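Local atomic coordinates of uncharacterized protein (Trypanosoma congolense, PDB entry 4E40), a protein that probably binds the haptoglobin-haemoglobin complex at the trypanosome cell surface for nutrient uptake, this chain being its elongated helical-bundle domain. Residues G3-D14 with L182-V191; S49-G60 with L219-L230. All coordinates share one frame; numbering follows the deposited sequence. Where two conformers were deposited one is given.

Contact 1 of 2, residues G3-D14 with L182-V191; sequences GEIKVELEDSDD and LPGVKEDNAV. Unlike the reference sequence in segment 3-14: Glu10 (reference Lys), Ser12 (reference Ala), Asp14 (reference Glu).
Ile5 lies against Ala190 with CA atoms 5.4 Å apart, and from there the extended N-terminal segment 3-11 runs antiparallel to 182-191, past the turn 188-191 and the short helix 183-187, until Asp14, at the start of helix 12-26, comes beside Leu182. The contact lies at one end of a long helical bundle, where an irregular N-terminal tail covers the link into helix 192-246. Asp188 is the polar centre of the contact. Its CG is anti to the backbone N (chi1 -177°), which swings the carboxylate over to the tail. OD2 takes the N-H of Lys6 at 2.9 Å from the syn side, 32° out of the carboxylate plane, and a weak, longer bond comes to it from Val7 N. OD1 serves its own segment: it accepts from Ala190 N at 2.8 Å on the anti side, closing an Asx turn. A water donates both to OD1 and to Glu4 O, tying the turn to the tail a second time. With both oxygens engaged, the buried carboxylate is fixed in rotation. Apolar contacts flank it, and Val7 CG1 comes close to OD2 itself. Ile5 crosses Val191 at about a right angle, CG1 lying 4.0 Å from Val191 CG2; Ile5 also touches Lys139 and Val140 of helix 82-147. Val7 meets Val185 methyl to methyl, CG2 to CG2 at 3.6 Å. Farther along, Leu9 CD2 approaches Leu182 CD2, both leucines also touching helix 12-26. That helix begins with Asp11 as N-cap, its OD2 accepting from Asp14 N. Beside this start, Leu182 CD2 rests 3.8 Å from Asp14 O and 4.0 Å from Asp14 CB.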
loop_
_atom_site.group_PDB
_atom_site.type_symbol
_atom_site.label_atom_id
_atom_site.label_comp_id
_atom_site.label_asym_id
_atom_site.label_seq_id
_atom_site.Cartn_x
_atom_site.Cartn_y
_atom_site.Cartn_z
ATOM N N GLY A 3 -26.533 4.701 22.184
ATOM C CA GLY A 3 -26.662 4.588 23.668
ATOM C C GLY A 3 -25.337 4.753 24.426
ATOM O O GLY A 3 -24.236 4.647 23.840
ATOM N N GLU A 4 -25.439 5.022 25.724
ATOM C CA GLU A 4 -24.271 5.246 26.590
ATOM C C GLU A 4 -23.714 3.947 27.181
ATOM O O GLU A 4 -24.435 2.952 27.338
ATOM C CB GLU A 4 -24.630 6.230 27.740
ATOM C CG GLU A 4 -25.048 7.622 27.278
ATOM C CD GLU A 4 -24.067 8.260 26.291
ATOM O OE1 GLU A 4 -24.506 8.637 25.190
ATOM O OE2 GLU A 4 -22.856 8.401 26.596
ATOM N N ILE A 5 -22.414 3.951 27.532
ATOM C CA ILE A 5 -21.819 2.878 28.286
ATOM C C ILE A 5 -22.578 2.814 29.647
ATOM O O ILE A 5 -22.812 3.870 30.291
ATOM C CB ILE A 5 -20.316 3.186 28.508
ATOM C CG1 ILE A 5 -19.587 3.100 27.141
ATOM C CG2 ILE A 5 -19.682 2.166 29.447
ATOM C CD1 ILE A 5 -18.261 3.885 27.071
ATOM N N LYS A 6 -22.906 1.595 30.081
ATOM C CA LYS A 6 -23.741 1.423 31.302
ATOM C C LYS A 6 -22.936 1.049 32.515
ATOM O O LYS A 6 -23.282 1.412 33.615
ATOM C CB LYS A 6 -24.900 0.456 31.032
ATOM C CG LYS A 6 -25.959 1.141 30.153
ATOM C CD LYS A 6 -27.273 0.379 30.026
ATOM C CE LYS A 6 -28.257 1.119 29.120
ATOM N NZ LYS A 6 -27.877 1.056 27.678
ATOM N N VAL A 7 -21.797 0.391 32.300
ATOM C CA VAL A 7 -20.890 0.032 33.376
ATOM C C VAL A 7 -20.357 1.314 34.074
ATOM O O VAL A 7 -20.123 2.315 33.415
ATOM C CB VAL A 7 -19.792 -0.923 32.831
ATOM C CG1 VAL A 7 -20.392 -1.751 31.696
ATOM C CG2 VAL A 7 -18.587 -0.182 32.260
ATOM N N GLU A 8 -20.293 1.330 35.397
ATOM C CA GLU A 8 -19.811 2.534 36.092
ATOM C C GLU A 8 -18.342 2.330 36.503
ATOM O O GLU A 8 -17.944 1.197 36.764
ATOM C CB GLU A 8 -20.638 2.810 37.323
ATOM C CG GLU A 8 -21.927 3.528 37.020
ATOM C CD GLU A 8 -22.460 4.194 38.262
ATOM O OE1 GLU A 8 -22.682 3.488 39.285
ATOM O OE2 GLU A 8 -22.636 5.429 38.213
ATOM N N LEU A 9 -17.523 3.376 36.463
ATOM C CA LEU A 9 -16.100 3.197 36.851
ATOM C C LEU A 9 -16.117 3.066 38.382
ATOM O O LEU A 9 -16.758 3.874 39.080
ATOM C CB LEU A 9 -15.257 4.384 36.349
ATOM C CG LEU A 9 -15.225 4.547 34.799
ATOM C CD1 LEU A 9 -14.670 5.877 34.332
ATOM C CD2 LEU A 9 -14.415 3.410 34.183
ATOM N N GLU A 10 -15.451 2.036 38.884
ATOM C CA GLU A 10 -15.685 1.568 40.260
ATOM C C GLU A 10 -14.632 2.096 41.231
ATOM O O GLU A 10 -14.827 2.080 42.449
ATOM C CB GLU A 10 -15.640 0.035 40.221
ATOM C CG GLU A 10 -16.069 -0.682 41.457
ATOM C CD GLU A 10 -15.862 -2.211 41.395
ATOM O OE1 GLU A 10 -15.328 -2.746 40.407
ATOM O OE2 GLU A 10 -16.263 -2.902 42.354
ATOM N N ASP A 11 -13.470 2.483 40.702
ATOM C CA ASP A 11 -12.366 2.855 41.581
ATOM C C ASP A 11 -11.369 3.747 40.834
ATOM O O ASP A 11 -11.532 3.971 39.638
ATOM C CB ASP A 11 -11.677 1.632 42.181
ATOM C CG ASP A 11 -11.274 0.617 41.131
ATOM O OD1 ASP A 11 -11.550 -0.622 41.381
ATOM O OD2 ASP A 11 -10.565 1.000 40.206
ATOM N N SER A 12 -10.385 4.264 41.551
ATOM C CA SER A 12 -9.390 5.185 40.945
ATOM C C SER A 12 -8.674 4.562 39.772
ATOM O O SER A 12 -8.433 5.232 38.753
ATOM C CB SER A 12 -8.306 5.561 41.972
ATOM O OG SER A 12 -8.938 6.148 43.122
ATOM N N ASP A 13 -8.257 3.298 39.915
ATOM C CA ASP A 13 -7.549 2.623 38.799
ATOM C C ASP A 13 -8.446 2.469 37.552
ATOM O O ASP A 13 -7.924 2.629 36.426
ATOM C CB ASP A 13 -7.026 1.262 39.264
ATOM C CG ASP A 13 -5.826 1.366 40.125
ATOM O OD1 ASP A 13 -5.042 2.368 40.065
ATOM O OD2 ASP A 13 -5.526 0.366 40.855
ATOM N N ASP A 14 -9.748 2.223 37.703
ATOM C CA ASP A 14 -10.622 2.142 36.532
ATOM C C ASP A 14 -10.697 3.504 35.862
ATOM O O ASP A 14 -10.696 3.593 34.635
ATOM C CB ASP A 14 -12.049 1.717 36.828
ATOM C CG ASP A 14 -12.190 0.223 37.152
ATOM O OD1 ASP A 14 -11.275 -0.562 36.951
ATOM O OD2 ASP A 14 -13.299 -0.092 37.622
ATOM N N LEU A 182 -9.775 -2.586 31.120
ATOM C CA LEU A 182 -11.156 -2.273 31.501
ATOM C C LEU A 182 -12.108 -3.261 30.841
ATOM O O LEU A 182 -12.897 -2.892 29.961
ATOM C CB LEU A 182 -11.544 -0.887 30.997
ATOM C CG LEU A 182 -11.110 0.316 31.738
ATOM C CD1 LEU A 182 -11.461 1.537 30.892
ATOM C CD2 LEU A 182 -11.792 0.346 33.103
ATOM N N PRO A 183 -12.087 -4.493 31.318
ATOM C CA PRO A 183 -12.863 -5.541 30.666
ATOM C C PRO A 183 -14.369 -5.237 30.659
ATOM O O PRO A 183 -15.049 -5.598 29.684
ATOM C CB PRO A 183 -12.507 -6.817 31.478
ATOM C CG PRO A 183 -11.988 -6.295 32.814
ATOM C CD PRO A 183 -11.300 -4.999 32.464
ATOM N N GLY A 184 -14.891 -4.531 31.674
ATOM C CA GLY A 184 -16.315 -4.211 31.687
ATOM C C GLY A 184 -16.686 -3.258 30.568
ATOM O O GLY A 184 -17.697 -3.448 29.881
ATOM N N VAL A 185 -15.848 -2.253 30.330
ATOM C CA VAL A 185 -16.086 -1.314 29.229
ATOM C C VAL A 185 -15.875 -1.974 27.870
ATOM O O VAL A 185 -16.645 -1.764 26.928
ATOM C CB VAL A 185 -15.182 -0.025 29.359
ATOM C CG1 VAL A 185 -15.204 0.839 28.085
ATOM C CG2 VAL A 185 -15.566 0.808 30.612
ATOM N N LYS A 186 -14.821 -2.801 27.783
ATOM C CA LYS A 186 -14.494 -3.496 26.524
ATOM C C LYS A 186 -15.707 -4.303 26.033
ATOM O O LYS A 186 -15.961 -4.368 24.814
ATOM C CB LYS A 186 -13.336 -4.438 26.799
ATOM C CG LYS A 186 -12.948 -5.284 25.581
ATOM C CD LYS A 186 -11.696 -6.091 25.868
ATOM C CE LYS A 186 -11.470 -7.044 24.723
ATOM N NZ LYS A 186 -10.439 -8.062 25.117
ATOM N N GLU A 187 -16.438 -4.917 26.985
ATOM C CA GLU A 187 -17.564 -5.797 26.665
ATOM C C GLU A 187 -18.927 -5.115 26.695
ATOM O O GLU A 187 -19.935 -5.746 26.383
ATOM C CB GLU A 187 -17.585 -6.991 27.643
ATOM C CG GLU A 187 -16.333 -7.840 27.661
ATOM C CD GLU A 187 -16.006 -8.390 26.297
ATOM O OE1 GLU A 187 -14.811 -8.487 25.937
ATOM O OE2 GLU A 187 -16.965 -8.745 25.583
ATOM N N ASP A 188 -18.986 -3.825 27.046
ATOM C CA ASP A 188 -20.275 -3.127 27.139
ATOM C C ASP A 188 -20.928 -3.007 25.742
ATOM O O ASP A 188 -20.264 -2.647 24.777
ATOM C CB ASP A 188 -20.054 -1.747 27.748
ATOM C CG ASP A 188 -21.359 -0.978 27.960
ATOM O OD1 ASP A 188 -21.991 -0.510 26.963
ATOM O OD2 ASP A 188 -21.708 -0.862 29.150
ATOM N N ASN A 189 -22.221 -3.298 25.624
ATOM C CA ASN A 189 -22.869 -3.289 24.326
ATOM C C ASN A 189 -22.896 -2.006 23.569
ATOM O O ASN A 189 -22.995 -2.038 22.348
ATOM C CB ASN A 189 -24.332 -3.693 24.533
ATOM C CG ASN A 189 -24.493 -5.162 24.680
ATOM O OD1 ASN A 189 -23.511 -5.902 24.706
ATOM N ND2 ASN A 189 -25.743 -5.611 24.741
ATOM N N ALA A 190 -22.725 -0.869 24.237
ATOM C CA ALA A 190 -22.699 0.394 23.530
ATOM C C ALA A 190 -21.458 0.574 22.703
ATOM O O ALA A 190 -21.439 1.415 21.820
ATOM C CB ALA A 190 -22.813 1.547 24.530
ATOM N N VAL A 191 -20.431 -0.208 22.995
ATOM C CA VAL A 191 -19.115 0.022 22.365
ATOM C C VAL A 191 -18.395 -1.241 21.941
ATOM O O VAL A 191 -17.400 -1.142 21.217
ATOM C CB VAL A 191 -18.176 0.852 23.292
ATOM C CG1 VAL A 191 -18.573 2.342 23.294
ATOM C CG2 VAL A 191 -18.174 0.272 24.721
HETATM O O HOH W 1 -24.557 0.233 27.234
#

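Contact 2 of 2, residues S49-G60 with L219-L230; sequences SRKKSEDILAKG and LETALEKAERQL. Unlike the reference sequence in segment 49-60: Asp55 (reference Glu).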
loop_
_atom_site.group_PDB
_atom_site.type_symbol
_atom_site.label_atom_id
_atom_site.label_comp_id
_atom_site.label_asym_id
_atom_site.label_seq_id
_atom_site.Cartn_x
_atom_site.Cartn_y
_atom_site.Cartn_z
ATOM N N SER A 49 4.914 5.104 -13.402
ATOM C CA SER A 49 5.521 3.752 -13.619
ATOM C C SER A 49 4.863 3.016 -14.713
ATOM O O SER A 49 5.564 2.379 -15.546
ATOM C CB SER A 49 5.433 2.908 -12.360
ATOM O OG SER A 49 5.998 3.644 -11.326
ATOM N N ARG A 50 3.530 3.096 -14.747
ATOM C CA ARG A 50 2.751 2.536 -15.812
ATOM C C ARG A 50 3.170 3.153 -17.148
ATOM O O ARG A 50 3.485 2.429 -18.089
ATOM C CB ARG A 50 1.247 2.696 -15.544
ATOM C CG ARG A 50 0.367 1.902 -16.464
ATOM C CD ARG A 50 -0.917 1.482 -15.692
ATOM N NE ARG A 50 -1.612 0.360 -16.375
ATOM C CZ ARG A 50 -2.740 -0.301 -16.019
ATOM N NH1 ARG A 50 -3.223 -1.289 -16.842
ATOM N NH2 ARG A 50 -3.397 0.032 -14.926
ATOM N N LYS A 51 3.268 4.489 -17.209
ATOM C CA LYS A 51 3.691 5.174 -18.420
ATOM C C LYS A 51 5.131 4.812 -18.782
ATOM O O LYS A 51 5.378 4.623 -19.961
ATOM C CB LYS A 51 3.505 6.700 -18.280
ATOM C CG LYS A 51 2.134 7.104 -18.807
ATOM C CD LYS A 51 1.635 8.419 -18.222
ATOM C CE LYS A 51 0.295 8.787 -18.833
ATOM N NZ LYS A 51 -0.529 9.483 -17.816
ATOM N N LYS A 52 6.009 4.654 -17.807
ATOM C CA LYS A 52 7.409 4.235 -18.105
ATOM C C LYS A 52 7.389 2.850 -18.785
ATOM O O LYS A 52 8.105 2.623 -19.804
ATOM C CB LYS A 52 8.251 4.192 -16.860
ATOM C CG LYS A 52 9.694 3.789 -17.054
ATOM C CD LYS A 52 10.507 4.228 -15.815
ATOM C CE LYS A 52 11.798 3.398 -15.631
ATOM N NZ LYS A 52 12.504 3.665 -14.321
ATOM N N SER A 53 6.573 1.951 -18.230
ATOM C CA SER A 53 6.525 0.578 -18.819
ATOM C C SER A 53 5.943 0.641 -20.254
ATOM O O SER A 53 6.346 -0.147 -21.124
ATOM C CB SER A 53 5.726 -0.370 -17.901
ATOM O OG SER A 53 4.325 -0.151 -18.040
ATOM N N GLU A 54 4.966 1.545 -20.502
ATOM C CA GLU A 54 4.385 1.656 -21.781
ATOM C C GLU A 54 5.383 2.229 -22.798
ATOM O O GLU A 54 5.385 1.796 -23.955
ATOM C CB GLU A 54 3.192 2.621 -21.685
ATOM C CG GLU A 54 2.008 1.978 -20.970
ATOM C CD GLU A 54 0.772 2.929 -20.904
ATOM O OE1 GLU A 54 0.824 4.092 -21.371
ATOM O OE2 GLU A 54 -0.281 2.502 -20.453
ATOM N N ASP A 55 6.236 3.163 -22.336
ATOM C CA ASP A 55 7.253 3.753 -23.192
ATOM C C ASP A 55 8.235 2.664 -23.586
ATOM O O ASP A 55 8.611 2.567 -24.748
ATOM C CB ASP A 55 8.025 4.871 -22.473
ATOM C CG ASP A 55 8.980 5.626 -23.410
ATOM O OD1 ASP A 55 8.527 6.146 -24.454
ATOM O OD2 ASP A 55 10.185 5.732 -23.110
ATOM N N ILE A 56 8.616 1.851 -22.597
ATOM C CA ILE A 56 9.552 0.726 -22.853
ATOM C C ILE A 56 8.989 -0.206 -23.929
ATOM O O ILE A 56 9.717 -0.595 -24.851
ATOM C CB ILE A 56 9.824 -0.045 -21.533
ATOM C CG1 ILE A 56 10.778 0.827 -20.729
ATOM C CG2 ILE A 56 10.481 -1.399 -21.845
ATOM C CD1 ILE A 56 10.875 0.332 -19.302
ATOM N N LEU A 57 7.683 -0.493 -23.842
ATOM C CA LEU A 57 7.061 -1.398 -24.806
ATOM C C LEU A 57 7.050 -0.762 -26.200
ATOM O O LEU A 57 7.310 -1.443 -27.167
ATOM C CB LEU A 57 5.614 -1.702 -24.379
ATOM C CG LEU A 57 5.080 -2.896 -25.178
ATOM C CD1 LEU A 57 5.967 -4.150 -25.295
ATOM C CD2 LEU A 57 3.729 -3.294 -24.595
ATOM N N ALA A 58 6.722 0.510 -26.270
ATOM C CA ALA A 58 6.696 1.199 -27.586
ATOM C C ALA A 58 8.108 1.225 -28.209
ATOM O O ALA A 58 8.267 0.931 -29.390
ATOM C CB ALA A 58 6.126 2.591 -27.378
ATOM N N LYS A 59 9.150 1.509 -27.393
ATOM C CA LYS A 59 10.517 1.482 -27.977
ATOM C C LYS A 59 10.919 0.096 -28.442
ATOM O O LYS A 59 11.625 -0.058 -29.424
ATOM C CB LYS A 59 11.530 2.002 -26.924
ATOM C CG LYS A 59 11.469 3.496 -26.734
ATOM C CD LYS A 59 12.397 3.897 -25.583
ATOM C CE LYS A 59 12.598 5.411 -25.390
ATOM N NZ LYS A 59 11.563 6.196 -26.129
ATOM N N GLY A 60 10.508 -0.932 -27.674
ATOM C CA GLY A 60 10.775 -2.317 -28.058
ATOM C C GLY A 60 10.074 -2.734 -29.362
ATOM O O GLY A 60 10.720 -3.326 -30.253
ATOM N N LEU A 219 7.220 -4.270 -8.517
ATOM C CA LEU A 219 7.061 -3.422 -9.702
ATOM C C LEU A 219 8.397 -2.878 -10.209
ATOM O O LEU A 219 8.728 -2.943 -11.418
ATOM C CB LEU A 219 6.065 -2.287 -9.391
ATOM C CG LEU A 219 5.567 -1.454 -10.571
ATOM C CD1 LEU A 219 4.345 -0.721 -10.023
ATOM C CD2 LEU A 219 6.575 -0.467 -11.162
ATOM N N GLU A 220 9.172 -2.372 -9.258
ATOM C CA GLU A 220 10.453 -1.805 -9.587
ATOM C C GLU A 220 11.389 -2.862 -10.107
ATOM O O GLU A 220 12.138 -2.543 -11.071
ATOM C CB GLU A 220 11.063 -1.122 -8.337
ATOM C CG GLU A 220 12.357 -0.384 -8.649
ATOM C CD GLU A 220 12.366 0.502 -9.883
ATOM O OE1 GLU A 220 13.363 0.371 -10.645
ATOM O OE2 GLU A 220 11.441 1.337 -10.111
ATOM N N THR A 221 11.345 -4.069 -9.571
ATOM C CA THR A 221 12.224 -5.163 -10.060
ATOM C C THR A 221 11.867 -5.512 -11.522
ATOM O O THR A 221 12.736 -5.679 -12.388
ATOM C CB THR A 221 12.125 -6.372 -9.169
ATOM O OG1 THR A 221 12.712 -6.011 -7.913
ATOM C CG2 THR A 221 12.850 -7.578 -9.761
ATOM N N ALA A 222 10.577 -5.560 -11.791
ATOM C CA ALA A 222 10.172 -5.821 -13.219
ATOM C C ALA A 222 10.495 -4.705 -14.179
ATOM O O ALA A 222 10.815 -4.978 -15.357
ATOM C CB ALA A 222 8.660 -6.165 -13.237
ATOM N N LEU A 223 10.392 -3.446 -13.793
ATOM C CA LEU A 223 10.765 -2.378 -14.660
ATOM C C LEU A 223 12.260 -2.546 -14.945
ATOM O O LEU A 223 12.629 -2.336 -16.085
ATOM C CB LEU A 223 10.555 -0.965 -14.085
ATOM C CG LEU A 223 9.228 -0.261 -14.321
ATOM C CD1 LEU A 223 9.050 0.978 -13.459
ATOM C CD2 LEU A 223 8.958 0.053 -15.781
ATOM N N GLU A 224 13.070 -2.873 -13.919
ATOM C CA GLU A 224 14.550 -3.065 -14.136
ATOM C C GLU A 224 14.773 -4.159 -15.205
ATOM O O GLU A 224 15.613 -3.958 -16.115
ATOM C CB GLU A 224 15.319 -3.428 -12.825
ATOM C CG GLU A 224 15.412 -2.284 -11.790
ATOM C CD GLU A 224 15.523 -2.769 -10.323
ATOM O OE1 GLU A 224 15.777 -3.987 -10.069
ATOM O OE2 GLU A 224 15.302 -1.933 -9.400
ATOM N N LYS A 225 14.093 -5.285 -15.075
ATOM C CA LYS A 225 14.272 -6.413 -16.004
ATOM C C LYS A 225 13.803 -5.945 -17.395
ATOM O O LYS A 225 14.439 -6.272 -18.410
ATOM C CB LYS A 225 13.567 -7.673 -15.522
ATOM C CG LYS A 225 14.110 -8.232 -14.157
ATOM C CD LYS A 225 13.440 -9.595 -13.849
ATOM C CE LYS A 225 13.771 -10.179 -12.480
ATOM N NZ LYS A 225 15.026 -10.978 -12.564
ATOM N N ALA A 226 12.684 -5.204 -17.434
ATOM C CA ALA A 226 12.204 -4.735 -18.756
ATOM C C ALA A 226 13.217 -3.832 -19.411
ATOM O O ALA A 226 13.427 -3.922 -20.607
ATOM C CB ALA A 226 10.826 -4.023 -18.537
ATOM N N GLU A 227 13.869 -2.974 -18.593
ATOM C CA GLU A 227 14.926 -2.096 -19.077
ATOM C C GLU A 227 16.108 -2.854 -19.642
ATOM O O GLU A 227 16.610 -2.510 -20.726
ATOM C CB GLU A 227 15.452 -1.332 -17.866
ATOM C CG GLU A 227 14.449 -0.294 -17.380
ATOM C CD GLU A 227 14.672 0.150 -15.918
ATOM O OE1 GLU A 227 15.649 -0.283 -15.234
ATOM O OE2 GLU A 227 13.800 0.920 -15.432
ATOM N N ARG A 228 16.471 -3.930 -18.951
ATOM C CA ARG A 228 17.582 -4.780 -19.436
ATOM C C ARG A 228 17.258 -5.452 -20.774
ATOM O O ARG A 228 18.086 -5.483 -21.691
ATOM C CB ARG A 228 17.973 -5.873 -18.445
ATOM C CG ARG A 228 18.754 -5.319 -17.233
ATOM C CD ARG A 228 19.291 -6.475 -16.395
ATOM N NE ARG A 228 20.442 -5.987 -15.586
ATOM C CZ ARG A 228 20.840 -6.532 -14.437
ATOM N NH1 ARG A 228 20.179 -7.574 -13.927
ATOM N NH2 ARG A 228 21.893 -6.008 -13.770
ATOM N N GLN A 229 16.045 -5.992 -20.844
ATOM C CA GLN A 229 15.629 -6.710 -22.079
ATOM C C GLN A 229 15.458 -5.735 -23.231
ATOM O O GLN A 229 15.762 -6.075 -24.384
ATOM C CB GLN A 229 14.367 -7.529 -21.811
ATOM C CG GLN A 229 14.596 -8.666 -20.801
ATOM C CD GLN A 229 15.773 -9.475 -21.228
ATOM O OE1 GLN A 229 15.849 -9.959 -22.349
ATOM N NE2 GLN A 229 16.828 -9.499 -20.326
ATOM N N LEU A 230 14.948 -4.529 -22.946
ATOM C CA LEU A 230 14.914 -3.495 -23.965
ATOM C C LEU A 230 16.277 -3.142 -24.527
ATOM O O LEU A 230 16.431 -3.004 -25.747
ATOM C CB LEU A 230 14.190 -2.217 -23.455
ATOM C CG LEU A 230 14.172 -1.104 -24.505
ATOM C CD1 LEU A 230 13.336 -1.459 -25.798
ATOM C CD2 LEU A 230 13.579 0.142 -23.795
#
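Leu223 and Ile56 interlock as knobs into holes between two nearly parallel helix segments, whose axes approach to 10.3 Å and cross at 17°. Leu223 enters the hole formed by Ser49, Lys52, Ser53 and Ile56, its CD2 lying 3.9 Å from Ser53 CB. In return Ile56 sits among Leu223, Ala226, Glu227 and Leu230. Its two branches divide the work: CD1 reaches Leu223 CD2, while CG2, anti to the backbone N, faces Leu230 CD2 at 4.0 Å. Leucines extend the apolar seam at both ends, Leu219 CD2 against Ser49 CB and Leu230 CD1 against the backbone of Gly60, 3.4 Å from its N. The charged interaction lies at the partly exposed edge of the interface. Lys52, extended beyond CG, crosses Glu227 at about a right angle and forms a salt bridge from NZ to OE2 at 3.2 Å. Lys52 binds heme b in another structure of this protein; with no heme bound here, its amine pairs with Glu227. Within helix 28-73, Ser53 OG donates to Arg50 O at 2.7 Å, which also accepts from Glu54 N. Helix 82-147 packs against both partners, Val101 touching Ile56 and Glu104 touching Ala222, and completes the three-helix bundle here.

In the fold
Contacts 1 and 2 lie on opposite sides of the chain's centre, their own centres 57 Å apart and their nearest atoms about 38 Å apart, so they do not touch. The chain connects them twice: helix 12-26, begun in contact 1, is followed by helix 28-73 of contact 2, and helix 183-187 by helix 192-246. Helix 82-147 borders both. Contact 1 joins the N-terminal tail to the link before helix 192-246 at one end of the bundle; contact 2 joins two long helices along its shaft. The heme b site, empty in this model, lies at contact 2, with Lys52 within it and the Ser49 side chain about 6 Å from that of Arg42, the other heme b-binding residue; contact 1 is remote from it.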